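Local coordinates for designed protein (Trypanosoma brucei, PDB 6IEV) that is of unknown function but is a designed protein with a thioredoxin-type fold, apparently used to study how partially buried hydrophobic side chains bear on stability at high temperature, at residues R39-V44 and D71-D76; F45-S50 and T90-F95. All blocks are in the same frame, centred on the assembly; numbering follows the deposited sequence.

Contact 1. Residues R39-V44 and D71-D76; sequences RISVIV and DTYSVD
The guanidinium of Arg39 presents its edge to the carboxylate of Asp71 and grips it side-on with two nitrogens. Arg39 NE reaches Asp71 OD2 at 2.7 Å, and NH2 of Arg39 reaches OD1 of Asp71 at 3.0 Å, so each oxygen takes one N-H of this salt bridge. The two planes are turned 33° apart: OD2 is met on its syn side, whereas OD1 is approached from above the carboxylate plane. A bend at chi3 (68°) turns the arginine chain toward the acid, and Arg39 NH2 also donates a hydrogen bond to Pro68 O, a second partner for that nitrogen. The Tyr73 ring offers its edge to CB of Ser41, 3.8 Å from CE2 of Tyr73, while Ile43 CG1 lies oblique to the ring. On the sheet face that carries Ser41, Ile43 and Tyr73, CG2 of Ile43 runs alongside CG2 of Val75 at 3.7 Å. Five backbone hydrogen bonds join these parallel strands, from Asp71 N to Ile40 O through to Val75 N to Val44 O. These are the two strands of a beta-alpha-beta crossover, joined through helix 53-66. That helix covers Val44, Thr72 and Ser74 on one face; helix 28-35 covers Ser41, Ile43, Tyr73 and Val75 on the other. Strand 94-99 flanks 40-46, and strand 23-24 flanks 70-76.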
ATOM      1  N   ARG A  39      11.424   9.961 -12.355  1.00 52.44           N
ATOM      2  CA  ARG A  39      10.431   9.119 -11.713  1.00 55.54           C
ATOM      3  C   ARG A  39       9.902   8.069 -12.685  1.00 56.25           C
ATOM      4  O   ARG A  39      10.084   8.152 -13.899  1.00 65.16           O
ATOM      5  CB  ARG A  39       9.275   9.960 -11.180  1.00 56.74           C
ATOM      6  CG  ARG A  39       9.688  10.938 -10.094  1.00 57.41           C
ATOM      7  CD  ARG A  39       8.726  12.119  -9.983  1.00 60.06           C
ATOM      8  NE  ARG A  39       7.401  11.731  -9.492  1.00 54.97           N
ATOM      9  CZ  ARG A  39       7.107  11.509  -8.216  1.00 53.55           C
ATOM     10  NH1 ARG A  39       8.042  11.645  -7.283  1.00 58.40           N
ATOM     11  NH2 ARG A  39       5.877  11.160  -7.869  1.00 45.16           N
ATOM     12  N   ILE A  40       9.273   7.050 -12.125  1.00 50.73           N
ATOM     13  CA  ILE A  40       8.638   6.002 -12.906  1.00 40.13           C
ATOM     14  C   ILE A  40       7.232   6.463 -13.263  1.00 52.07           C
ATOM     15  O   ILE A  40       6.463   6.895 -12.391  1.00 53.42           O
ATOM     16  CB  ILE A  40       8.621   4.675 -12.136  1.00 48.13           C
ATOM     17  CG1 ILE A  40      10.046   4.120 -12.037  1.00 46.53           C
ATOM     18  CG2 ILE A  40       7.672   3.675 -12.782  1.00 44.74           C
ATOM     19  CD1 ILE A  40      10.091   2.690 -11.581  1.00 55.45           C
ATOM     20  N   SER A  41       6.912   6.414 -14.551  1.00 39.27           N
ATOM     21  CA  SER A  41       5.595   6.747 -15.061  1.00 42.64           C
ATOM     22  C   SER A  41       4.861   5.480 -15.493  1.00 47.89           C
ATOM     23  O   SER A  41       5.439   4.608 -16.154  1.00 56.31           O
ATOM     24  CB  SER A  41       5.712   7.710 -16.251  1.00 47.38           C
ATOM     25  OG  SER A  41       6.789   8.617 -16.083  1.00 51.77           O
ATOM     26  N   VAL A  42       3.580   5.398 -15.160  1.00 43.72           N
ATOM     27  CA  VAL A  42       2.715   4.319 -15.622  1.00 37.24           C
ATOM     28  C   VAL A  42       1.602   4.921 -16.466  1.00 40.76           C
ATOM     29  O   VAL A  42       0.850   5.778 -15.987  1.00 44.45           O
ATOM     30  CB  VAL A  42       2.110   3.540 -14.449  1.00 41.92           C
ATOM     31  CG1 VAL A  42       1.222   2.434 -14.998  1.00 42.57           C
ATOM     32  CG2 VAL A  42       3.210   3.020 -13.505  1.00 35.61           C
ATOM     33  N   ILE A  43       1.481   4.474 -17.712  1.00 39.34           N
ATOM     34  CA  ILE A  43       0.529   5.050 -18.660  1.00 40.73           C
ATOM     35  C   ILE A  43      -0.428   3.960 -19.102  1.00 37.70           C
ATOM     36  O   ILE A  43       0.004   2.897 -19.557  1.00 46.87           O
ATOM     37  CB  ILE A  43       1.229   5.663 -19.886  1.00 38.41           C
ATOM     38  CG1 ILE A  43       2.423   6.502 -19.450  1.00 38.31           C
ATOM     39  CG2 ILE A  43       0.240   6.476 -20.723  1.00 34.88           C
ATOM     40  CD1 ILE A  43       3.585   6.384 -20.423  1.00 42.82           C
ATOM     41  N   VAL A  44      -1.714   4.216 -18.966  1.00 36.01           N
ATOM     42  CA  VAL A  44      -2.729   3.323 -19.492  1.00 36.11           C
ATOM     43  C   VAL A  44      -3.260   3.934 -20.789  1.00 39.12           C
ATOM     44  O   VAL A  44      -3.631   5.117 -20.829  1.00 37.84           O
ATOM     45  CB  VAL A  44      -3.855   3.074 -18.472  1.00 38.38           C
ATOM     46  CG1 VAL A  44      -4.668   4.321 -18.207  1.00 34.31           C
ATOM     47  CG2 VAL A  44      -4.758   1.967 -18.959  1.00 38.91           C
ATOM     48  N   ASP A  71       4.226   8.030 -11.021  1.00 45.12           N
ATOM     49  CA  ASP A  71       3.153   8.840 -11.585  1.00 48.85           C
ATOM     50  C   ASP A  71       2.355   8.011 -12.581  1.00 39.44           C
ATOM     51  O   ASP A  71       2.911   7.190 -13.311  1.00 37.77           O
ATOM     52  CB  ASP A  71       3.706  10.111 -12.244  1.00 50.33           C
ATOM     53  CG  ASP A  71       4.505  10.992 -11.252  1.00 57.37           C
ATOM     54  OD1 ASP A  71       3.973  11.330 -10.164  1.00 59.50           O
ATOM     55  OD2 ASP A  71       5.664  11.346 -11.569  1.00 56.21           O
ATOM     56  N   THR A  72       1.043   8.195 -12.570  1.00 38.26           N
ATOM     57  CA  THR A  72       0.152   7.423 -13.413  1.00 38.30           C
ATOM     58  C   THR A  72      -0.533   8.357 -14.396  1.00 40.58           C
ATOM     59  O   THR A  72      -0.915   9.476 -14.039  1.00 37.67           O
ATOM     60  CB  THR A  72      -0.884   6.643 -12.568  1.00 44.50           C
ATOM     61  OG1 THR A  72      -1.732   7.549 -11.840  1.00 39.92           O
ATOM     62  CG2 THR A  72      -0.171   5.704 -11.573  1.00 37.25           C
ATOM     63  N   TYR A  73      -0.724   7.868 -15.624  1.00 35.65           N
ATOM     64  CA  TYR A  73      -1.285   8.664 -16.709  1.00 40.10           C
ATOM     65  C   TYR A  73      -2.275   7.824 -17.500  1.00 38.14           C
ATOM     66  O   TYR A  73      -2.173   6.593 -17.554  1.00 33.25           O
ATOM     67  CB  TYR A  73      -0.186   9.207 -17.643  1.00 39.43           C
ATOM     68  CG  TYR A  73       0.855  10.057 -16.921  1.00 42.05           C
ATOM     69  CD1 TYR A  73       0.625  11.414 -16.669  1.00 38.97           C
ATOM     70  CD2 TYR A  73       2.058   9.500 -16.482  1.00 43.97           C
ATOM     71  CE1 TYR A  73       1.562  12.195 -16.017  1.00 41.55           C
ATOM     72  CE2 TYR A  73       3.005  10.275 -15.815  1.00 41.56           C
ATOM     73  CZ  TYR A  73       2.751  11.619 -15.592  1.00 48.76           C
ATOM     74  OH  TYR A  73       3.687  12.395 -14.953  1.00 55.40           O
ATOM     75  N   SER A  74      -3.228   8.520 -18.112  1.00 31.76           N
ATOM     76  CA  SER A  74      -4.279   7.931 -18.926  1.00 32.78           C
ATOM     77  C   SER A  74      -4.277   8.580 -20.310  1.00 37.39           C
ATOM     78  O   SER A  74      -4.317   9.810 -20.425  1.00 38.80           O
ATOM     79  CB  SER A  74      -5.643   8.162 -18.260  1.00 36.16           C
ATOM     80  OG  SER A  74      -6.629   7.350 -18.864  1.00 57.17           O
ATOM     81  N   VAL A  75      -4.297   7.768 -21.362  1.00 38.04           N
ATOM     82  CA  VAL A  75      -4.296   8.299 -22.718  1.00 38.92           C
ATOM     83  C   VAL A  75      -5.460   7.684 -23.480  1.00 42.96           C
ATOM     84  O   VAL A  75      -5.486   6.471 -23.706  1.00 40.70           O
ATOM     85  CB  VAL A  75      -2.969   8.027 -23.435  1.00 45.05           C
ATOM     86  CG1 VAL A  75      -3.093   8.442 -24.922  1.00 36.04           C
ATOM     87  CG2 VAL A  75      -1.840   8.769 -22.719  1.00 34.42           C
ATOM     88  N   ASP A  76      -6.417   8.510 -23.878  1.00 35.50           N
ATOM     89  CA  ASP A  76      -7.520   8.009 -24.691  1.00 41.41           C
ATOM     90  C   ASP A  76      -7.053   7.923 -26.146  1.00 41.23           C
ATOM     91  O   ASP A  76      -6.922   8.950 -26.815  1.00 41.00           O
ATOM     92  CB  ASP A  76      -8.735   8.920 -24.530  1.00 44.22           C
ATOM     93  CG  ASP A  76      -9.859   8.617 -25.543  1.00 58.23           C
ATOM     94  OD1 ASP A  76      -9.780   7.634 -26.323  1.00 61.58           O
ATOM     95  OD2 ASP A  76     -10.823   9.408 -25.581  1.00 61.30           O
TER

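Contact 2. Residues F45-S50 and T90-F95; sequences FTLPDS and TSVPTF
With chi1 at -83°, Leu47 sets CG beside its own backbone N and brings the branch point against Val92. The valine, with chi1 at -54°, has CG2 between its backbone N and carbonyl carbon, and this methyl meets the leucine. Val92 CG2 lies 3.7 Å from CG of Leu47, with Leu47 CD1 equally near, and the two side chains cross at about a right angle. Val92 CG1 and CB instead lie near the carbonyl oxygen of Phe45, CB at 3.6 Å from Phe45 O. The same oxygen accepts the backbone N-H of Thr94 in its carbonyl plane and a CA-H contact from Pro93, whose CA is 3.2 Å from Phe45 O. In return, Phe45 N gives a nearly straight bond to Thr94 O at 2.8 Å, making Phe45 and Thr94 an antiparallel hydrogen-bonded pair. Thr94 O also lies at the edge of the Phe45 ring, 3.7 Å from CD1 of Phe45.

The peptide bond before Pro93 is cis. A cis-proline leading into an antiparallel strand of the central sheet is a hallmark of the thioredoxin fold; here Pro93 comes just before strand 94-99, beside the end of strand 40-46. In thioredoxins the equivalent proline lies beside the redox-active dithiol; this chain has no cysteine. The Thr46 and Pro93 side chains cross at about a right angle, Thr46 CG2 lying 4.1 Å from Pro93 CB, and the proline also touches Arg52. Strand 102-108 lies beyond Thr94, whose side chain touches Glu106 and Lys108, while Ile89 packs against Phe45.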
ATOM      1  N   PHE A  45      -3.232   3.147 -21.858  1.00 33.74           N
ATOM      2  CA  PHE A  45      -3.808   3.522 -23.148  1.00 41.22           C
ATOM      3  C   PHE A  45      -5.150   2.821 -23.281  1.00 42.21           C
ATOM      4  O   PHE A  45      -5.188   1.593 -23.375  1.00 41.68           O
ATOM      5  CB  PHE A  45      -2.890   3.096 -24.301  1.00 42.66           C
ATOM      6  CG  PHE A  45      -1.589   3.844 -24.354  1.00 46.68           C
ATOM      7  CD1 PHE A  45      -0.526   3.480 -23.530  1.00 47.43           C
ATOM      8  CD2 PHE A  45      -1.426   4.915 -25.227  1.00 43.48           C
ATOM      9  CE1 PHE A  45       0.679   4.178 -23.574  1.00 48.27           C
ATOM     10  CE2 PHE A  45      -0.238   5.611 -25.282  1.00 36.97           C
ATOM     11  CZ  PHE A  45       0.819   5.252 -24.455  1.00 47.77           C
ATOM     12  N   THR A  46      -6.235   3.593 -23.360  1.00 40.78           N
ATOM     13  CA  THR A  46      -7.585   3.042 -23.329  1.00 50.08           C
ATOM     14  C   THR A  46      -8.437   3.629 -24.442  1.00 55.94           C
ATOM     15  O   THR A  46      -8.013   4.513 -25.188  1.00 61.97           O
ATOM     16  CB  THR A  46      -8.307   3.307 -22.002  1.00 54.32           C
ATOM     17  OG1 THR A  46      -8.459   4.722 -21.820  1.00 63.15           O
ATOM     18  CG2 THR A  46      -7.545   2.721 -20.859  1.00 56.72           C
ATOM     19  N   LEU A  47      -9.650   3.090 -24.541  1.00 56.93           N
ATOM     20  CA  LEU A  47     -10.780   3.570 -25.322  1.00 64.10           C
ATOM     21  C   LEU A  47     -11.830   4.174 -24.401  1.00 70.18           C
ATOM     22  O   LEU A  47     -11.826   3.905 -23.194  1.00 76.68           O
ATOM     23  CB  LEU A  47     -11.365   2.431 -26.162  1.00 67.77           C
ATOM     24  CG  LEU A  47     -10.497   2.341 -27.418  1.00 71.86           C
ATOM     25  CD1 LEU A  47     -11.004   1.285 -28.392  1.00 86.39           C
ATOM     26  CD2 LEU A  47     -10.375   3.714 -28.091  1.00 74.62           C
ATOM     27  N   PRO A  48     -12.742   5.030 -24.923  1.00 76.59           N
ATOM     28  CA  PRO A  48     -13.520   5.899 -24.025  1.00 88.23           C
ATOM     29  C   PRO A  48     -14.278   5.152 -22.941  1.00111.54           C
ATOM     30  O   PRO A  48     -13.963   5.337 -21.756  1.00119.74           O
ATOM     31  CB  PRO A  48     -14.489   6.611 -24.980  1.00 80.47           C
ATOM     32  CG  PRO A  48     -14.502   5.764 -26.224  1.00 81.25           C
ATOM     33  CD  PRO A  48     -13.106   5.259 -26.332  1.00 77.13           C
ATOM     34  N   ASP A  49     -15.254   4.300 -23.294  1.00114.48           N
ATOM     35  CA  ASP A  49     -16.084   3.666 -22.270  1.00110.18           C
ATOM     36  C   ASP A  49     -16.179   2.168 -22.553  1.00101.68           C
ATOM     37  O   ASP A  49     -17.103   1.657 -23.193  1.00 96.88           O
ATOM     38  CB  ASP A  49     -17.430   4.340 -22.149  1.00111.02           C
ATOM     39  CG  ASP A  49     -17.391   5.527 -21.179  1.00113.20           C
ATOM     40  OD1 ASP A  49     -17.064   6.654 -21.616  1.00113.50           O
ATOM     41  OD2 ASP A  49     -17.678   5.337 -19.976  1.00113.88           O
ATOM     42  N   SER A  50     -15.159   1.470 -22.071  1.00102.34           N
ATOM     43  CA  SER A  50     -15.066   0.024 -22.029  1.00107.96           C
ATOM     44  C   SER A  50     -15.439  -0.423 -20.628  1.00110.32           C
ATOM     45  O   SER A  50     -15.218   0.275 -19.631  1.00100.52           O
ATOM     46  CB  SER A  50     -13.663  -0.489 -22.349  1.00108.79           C
ATOM     47  OG  SER A  50     -13.635  -1.788 -22.937  1.00110.51           O
ATOM     48  N   THR A  90      -0.742  -1.717 -29.810  1.00 61.68           N
ATOM     49  CA  THR A  90      -1.409  -2.601 -30.748  1.00 68.27           C
ATOM     50  C   THR A  90      -2.773  -3.079 -30.267  1.00 72.34           C
ATOM     51  O   THR A  90      -3.582  -3.519 -31.090  1.00 79.79           O
ATOM     52  CB  THR A  90      -0.521  -3.820 -31.020  1.00 69.65           C
ATOM     53  OG1 THR A  90      -0.358  -4.565 -29.811  1.00 64.87           O
ATOM     54  CG2 THR A  90       0.852  -3.371 -31.484  1.00 74.82           C
ATOM     55  N   SER A  91      -3.059  -2.996 -28.973  1.00 71.91           N
ATOM     56  CA  SER A  91      -4.395  -3.286 -28.471  1.00 70.21           C
ATOM     57  C   SER A  91      -4.625  -2.461 -27.215  1.00 65.57           C
ATOM     58  O   SER A  91      -3.680  -2.002 -26.575  1.00 53.71           O
ATOM     59  CB  SER A  91      -4.595  -4.780 -28.194  1.00 75.22           C
ATOM     60  OG  SER A  91      -3.484  -5.330 -27.509  1.00 73.77           O
ATOM     61  N   VAL A  92      -5.892  -2.268 -26.871  1.00 67.35           N
ATOM     62  CA  VAL A  92      -6.239  -1.539 -25.659  1.00 62.98           C
ATOM     63  C   VAL A  92      -7.086  -2.462 -24.793  1.00 67.66           C
ATOM     64  O   VAL A  92      -7.755  -3.361 -25.319  1.00 77.41           O
ATOM     65  CB  VAL A  92      -6.972  -0.223 -25.972  1.00 63.98           C
ATOM     66  CG1 VAL A  92      -6.172   0.631 -26.954  1.00 59.61           C
ATOM     67  CG2 VAL A  92      -8.386  -0.494 -26.469  1.00 63.15           C
ATOM     68  N   PRO A  93      -7.052  -2.319 -23.465  1.00 65.22           N
ATOM     69  CA  PRO A  93      -6.141  -1.392 -22.791  1.00 61.51           C
ATOM     70  C   PRO A  93      -4.739  -1.963 -22.710  1.00 62.45           C
ATOM     71  O   PRO A  93      -4.569  -3.178 -22.656  1.00 72.75           O
ATOM     72  CB  PRO A  93      -6.761  -1.239 -21.404  1.00 57.65           C
ATOM     73  CG  PRO A  93      -7.444  -2.534 -21.175  1.00 59.79           C
ATOM     74  CD  PRO A  93      -7.988  -2.949 -22.522  1.00 65.82           C
ATOM     75  N   THR A  94      -3.745  -1.086 -22.740  1.00 59.10           N
ATOM     76  CA  THR A  94      -2.355  -1.463 -22.539  1.00 55.25           C
ATOM     77  C   THR A  94      -1.733  -0.516 -21.528  1.00 51.12           C
ATOM     78  O   THR A  94      -2.010   0.686 -21.538  1.00 51.36           O
ATOM     79  CB  THR A  94      -1.548  -1.430 -23.852  1.00 50.90           C
ATOM     80  OG1 THR A  94      -2.084  -2.393 -24.756  1.00 60.66           O
ATOM     81  CG2 THR A  94      -0.080  -1.763 -23.603  1.00 49.50           C
ATOM     82  N   PHE A  95      -0.895  -1.071 -20.661  1.00 48.21           N
ATOM     83  CA  PHE A  95      -0.110  -0.312 -19.711  1.00 40.39           C
ATOM     84  C   PHE A  95       1.339  -0.265 -20.164  1.00 41.67           C
ATOM     85  O   PHE A  95       1.904  -1.287 -20.550  1.00 49.45           O
ATOM     86  CB  PHE A  95      -0.194  -0.954 -18.331  1.00 45.13           C
ATOM     87  CG  PHE A  95      -1.576  -0.950 -17.754  1.00 43.84           C
ATOM     88  CD1 PHE A  95      -2.019   0.133 -17.016  1.00 38.01           C
ATOM     89  CD2 PHE A  95      -2.435  -2.024 -17.957  1.00 41.71           C
ATOM     90  CE1 PHE A  95      -3.290   0.151 -16.479  1.00 40.29           C
ATOM     91  CE2 PHE A  95      -3.710  -2.020 -17.417  1.00 34.98           C
ATOM     92  CZ  PHE A  95      -4.140  -0.927 -16.684  1.00 39.48           C
TER

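Contacts 1 and 2 lie with their centres about 13 Å apart on one mixed sheet and share strand 40-46, the middle strand of the five. Contact 1 joins it to the parallel strand 70-76, near the chain's centre; contact 2 joins its C-terminal end to the antiparallel strand 94-99. Along the chain the segments alternate, 39-44, 45-50, 71-76 and 90-95; both neighbours of strand 40-46 come later in the chain. The contacts meet where a probable hydrogen bond links Thr46 N to Val75 O (3.0 Å) and Val44 packs on Phe95. Strand 40-46 thus connects the parallel and antiparallel parts of the thioredoxin fold.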